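Local coordinates for MgGH51 (Meripilus giganteus, PDB 6ZPV), which hydrolyses terminal alpha-L-arabinofuranosyl linkages as a fungal GH51 arabinofuranosidase, probably releasing arabinose from plant cell-wall polysaccharides, at residues A[427-439]-A[446-460]. Numbering follows the deposited sequence.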
# COMPACT_ATOMS: atom_id res chain seq x y z
N GLU A 427 -0.94 -10.72 12.77
CA GLU A 427 0.45 -10.70 12.31
C GLU A 427 0.55 -9.58 11.27
O GLU A 427 0.49 -9.83 10.05
CB GLU A 427 0.85 -12.06 11.75
CG GLU A 427 2.35 -12.23 11.69
CD GLU A 427 3.02 -12.70 12.96
OE1 GLU A 427 2.35 -13.04 13.94
OE2 GLU A 427 4.32 -12.75 12.96
N GLY A 428 0.61 -8.33 11.77
CA GLY A 428 0.39 -7.18 10.89
C GLY A 428 1.52 -6.82 9.98
O GLY A 428 1.33 -6.04 9.03
N GLU A 429 2.73 -7.34 10.27
CA GLU A 429 3.86 -7.23 9.35
C GLU A 429 4.67 -8.51 9.52
O GLU A 429 5.12 -8.82 10.63
CB GLU A 429 4.79 -6.05 9.71
CG GLU A 429 4.11 -4.68 9.64
CD GLU A 429 4.94 -3.50 10.08
OE1 GLU A 429 6.21 -3.56 9.98
OE2 GLU A 429 4.34 -2.51 10.56
N TYR A 430 4.99 -9.13 8.41
CA TYR A 430 6.00 -10.20 8.41
C TYR A 430 6.60 -10.30 7.03
O TYR A 430 5.93 -10.06 6.03
CB TYR A 430 5.46 -11.56 8.90
CG TYR A 430 4.40 -12.21 8.04
CD1 TYR A 430 3.09 -11.78 8.03
CD2 TYR A 430 4.75 -13.28 7.21
CE1 TYR A 430 2.14 -12.39 7.23
CE2 TYR A 430 3.81 -13.87 6.40
CZ TYR A 430 2.49 -13.45 6.40
OH TYR A 430 1.57 -14.07 5.62
N ALA A 431 7.86 -10.75 7.00
CA ALA A 431 8.54 -11.09 5.75
C ALA A 431 9.88 -11.73 6.08
O ALA A 431 10.55 -11.36 7.07
CB ALA A 431 8.84 -9.85 4.90
N ALA A 432 10.30 -12.66 5.22
CA ALA A 432 11.69 -13.17 5.23
C ALA A 432 12.54 -12.23 4.39
O ALA A 432 12.36 -12.15 3.19
CB ALA A 432 11.70 -14.60 4.72
N ILE A 433 13.45 -11.50 5.05
CA ILE A 433 14.10 -10.33 4.41
C ILE A 433 15.56 -10.55 4.06
O ILE A 433 16.08 -9.72 3.31
CB ILE A 433 13.93 -9.06 5.24
CG1 ILE A 433 14.75 -9.07 6.53
CG2 ILE A 433 12.44 -8.80 5.50
CD1 ILE A 433 14.82 -7.70 7.19
N SER A 434 16.23 -11.55 4.63
CA SER A 434 17.67 -11.69 4.53
C SER A 434 18.03 -13.11 4.91
O SER A 434 17.30 -13.72 5.71
CB SER A 434 18.35 -10.74 5.53
OG SER A 434 19.75 -10.93 5.57
N THR A 435 19.16 -13.59 4.41
CA THR A 435 19.71 -14.84 4.89
C THR A 435 20.74 -14.65 6.01
O THR A 435 21.28 -15.67 6.49
CB THR A 435 20.35 -15.63 3.74
OG1 THR A 435 21.31 -14.80 3.08
CG2 THR A 435 19.32 -16.02 2.70
N ASN A 436 20.99 -13.42 6.45
CA ASN A 436 22.01 -13.14 7.46
C ASN A 436 21.34 -12.87 8.82
O ASN A 436 20.87 -11.77 9.10
CB ASN A 436 22.81 -11.93 7.04
CG ASN A 436 24.02 -11.66 7.92
OD1 ASN A 436 24.08 -12.13 9.09
ND2 ASN A 436 24.97 -10.89 7.36
N ALA A 437 21.30 -13.90 9.65
CA ALA A 437 20.60 -13.83 10.92
C ALA A 437 21.15 -12.72 11.80
O ALA A 437 20.41 -12.19 12.66
CB ALA A 437 20.67 -15.14 11.67
N ASN A 438 22.42 -12.40 11.73
CA ASN A 438 23.06 -11.41 12.62
C ASN A 438 23.09 -10.00 12.04
O ASN A 438 23.53 -9.08 12.75
CB ASN A 438 24.43 -11.87 13.08
CG ASN A 438 24.36 -13.02 14.03
OD1 ASN A 438 23.63 -13.00 15.01
ND2 ASN A 438 25.19 -14.00 13.78
N ASP A 439 22.59 -9.79 10.82
CA ASP A 439 22.56 -8.44 10.17
C ASP A 439 21.36 -8.38 9.24
O ASP A 439 21.52 -8.11 8.04
CB ASP A 439 23.88 -8.16 9.45
CG ASP A 439 24.06 -6.74 8.95
OD1 ASP A 439 23.37 -5.83 9.51
OD2 ASP A 439 24.90 -6.53 8.06
N ASP A 446 25.58 -8.28 2.08
CA ASP A 446 25.58 -8.97 3.39
C ASP A 446 24.26 -9.75 3.59
O ASP A 446 23.88 -9.98 4.75
CB ASP A 446 25.83 -7.94 4.49
CG ASP A 446 27.22 -7.34 4.45
OD1 ASP A 446 28.15 -8.00 4.00
OD2 ASP A 446 27.34 -6.18 4.83
N GLY A 447 23.60 -10.20 2.53
CA GLY A 447 22.55 -11.23 2.62
C GLY A 447 21.12 -10.70 2.51
O GLY A 447 20.18 -11.51 2.39
N ARG A 448 20.93 -9.38 2.44
CA ARG A 448 19.57 -8.83 2.28
C ARG A 448 19.00 -9.20 0.93
O ARG A 448 19.69 -9.18 -0.11
CB ARG A 448 19.63 -7.31 2.40
CG ARG A 448 18.31 -6.59 2.45
CD ARG A 448 17.62 -6.77 3.79
NE ARG A 448 16.46 -5.90 3.96
CZ ARG A 448 16.51 -4.68 4.48
NH1 ARG A 448 17.65 -4.17 4.92
NH2 ARG A 448 15.38 -3.98 4.63
N LEU A 449 17.70 -9.54 0.91
CA LEU A 449 17.04 -9.88 -0.36
C LEU A 449 16.61 -8.60 -1.06
O LEU A 449 15.82 -7.81 -0.50
CB LEU A 449 15.86 -10.78 -0.07
CG LEU A 449 16.19 -12.14 0.55
CD1 LEU A 449 14.97 -12.99 0.74
CD2 LEU A 449 17.32 -12.89 -0.13
N ALA A 450 17.07 -8.39 -2.29
CA ALA A 450 16.62 -7.27 -3.13
C ALA A 450 15.13 -7.45 -3.54
O ALA A 450 14.44 -6.46 -3.68
CB ALA A 450 17.48 -7.14 -4.33
N PHE A 451 14.74 -8.72 -3.76
CA PHE A 451 13.38 -9.11 -4.11
C PHE A 451 13.11 -10.43 -3.39
O PHE A 451 14.04 -11.18 -3.09
CB PHE A 451 13.25 -9.33 -5.64
CG PHE A 451 13.41 -8.08 -6.46
CD1 PHE A 451 12.36 -7.18 -6.57
CD2 PHE A 451 14.61 -7.79 -7.09
CE1 PHE A 451 12.49 -5.99 -7.27
CE2 PHE A 451 14.77 -6.61 -7.80
CZ PHE A 451 13.68 -5.74 -7.92
N PRO A 452 11.84 -10.75 -3.13
CA PRO A 452 11.53 -12.06 -2.57
C PRO A 452 12.12 -13.15 -3.48
O PRO A 452 12.21 -12.98 -4.71
CB PRO A 452 10.00 -12.09 -2.56
CG PRO A 452 9.60 -10.62 -2.48
CD PRO A 452 10.64 -9.93 -3.36
N THR A 453 12.46 -14.28 -2.90
CA THR A 453 13.00 -15.44 -3.60
C THR A 453 12.07 -16.63 -3.40
O THR A 453 11.10 -16.61 -2.63
CB THR A 453 14.43 -15.77 -3.10
OG1 THR A 453 14.29 -16.09 -1.71
CG2 THR A 453 15.41 -14.62 -3.32
N VAL A 454 12.36 -17.71 -4.11
CA VAL A 454 11.61 -18.96 -3.87
C VAL A 454 11.84 -19.38 -2.42
O VAL A 454 10.91 -19.79 -1.71
CB VAL A 454 11.94 -20.04 -4.88
CG1 VAL A 454 11.13 -21.29 -4.62
CG2 VAL A 454 11.71 -19.58 -6.31
N GLN A 455 13.09 -19.30 -1.96
CA GLN A 455 13.43 -19.63 -0.58
C GLN A 455 12.57 -18.82 0.41
O GLN A 455 12.04 -19.37 1.43
CB GLN A 455 14.94 -19.35 -0.33
CG GLN A 455 15.50 -19.86 1.01
CD GLN A 455 16.93 -19.46 1.32
OE1 GLN A 455 17.59 -18.87 0.46
NE2 GLN A 455 17.40 -19.80 2.50
N SER A 456 12.50 -17.51 0.21
CA SER A 456 11.80 -16.66 1.21
C SER A 456 10.31 -16.93 1.16
O SER A 456 9.67 -17.05 2.22
CB SER A 456 12.15 -15.19 1.01
OG SER A 456 11.53 -14.58 -0.14
N ALA A 457 9.70 -17.08 -0.00
CA ALA A 457 8.28 -17.33 -0.15
C ALA A 457 7.90 -18.67 0.47
O ALA A 457 6.81 -18.80 1.05
CB ALA A 457 7.87 -17.26 -1.62
N THR A 458 8.76 -19.69 0.25
CA THR A 458 8.42 -21.02 0.79
C THR A 458 8.55 -21.06 2.31
O THR A 458 7.75 -21.72 2.98
CB THR A 458 9.24 -22.10 0.08
OG1 THR A 458 10.65 -21.98 0.26
CG2 THR A 458 8.90 -22.16 -1.38
N GLY A 459 9.54 -20.38 2.89
CA GLY A 459 9.64 -20.28 4.35
C GLY A 459 8.43 -19.53 4.88
O GLY A 459 7.83 -19.98 5.88
N GLU A 460 8.06 -18.41 4.28
CA GLU A 460 6.85 -17.69 4.68
C GLU A 460 5.63 -18.61 4.59
O GLU A 460 4.81 -18.64 5.53
CB GLU A 460 6.64 -16.48 3.80
CG GLU A 460 7.68 -15.39 4.05
CD GLU A 460 7.94 -14.48 2.85
OE1 GLU A 460 7.19 -14.57 1.85
OE2 GLU A 460 8.87 -13.65 2.96
O HOH W 1 10.34 -12.37 1.16
O HOH W 2 21.30 -8.78 5.47
O HOH W 3 20.91 -13.69 0.49
O HOH W 4 25.15 -4.94 5.91
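Glu-460 extends from helix 454-469 to Ala-432 with an extended side chain, and the lone pair of OE2 directed away from OE1 accepts the backbone N-H of Ala-432 (N to OE2 2.9 Å, 163° at the hydrogen). The same oxygen accepts a hydrogen bond from a water that also donates to Ala-432 O and accepts from Ser-456 OG, while OE1 is held by Ser-508. Replacing Glu-460 by alanine is likely to leave the buried N-H of Ala-432 without its acceptor, and to cost the water one of its two. Beside the carboxylate, the CB atoms of Ala-432 and Ser-456 pack at 3.8 Å. This is one step of a beta/alpha barrel: strand 424-432 runs through a long loop into the helix, whose start carries a capping box of Thr-453 and Ser-456. Within the loop Ser-434 and Arg-448 form a single beta bridge, with Leu-449 N donating almost straight to Ile-433 O (2.9 Å). Arg-448 is bent at chi2 (74°), so that Ile-433 CD1 lies over one face of its guanidinium, and NE continues to Thr-492 O. Asn-436 ND2 donates to Asp-446 O at 3.0 Å, the acceptor lying nearly in the amide plane. A water bridges the carboxylates of Asp-439 and Asp-446, whose planes are turned 44° apart.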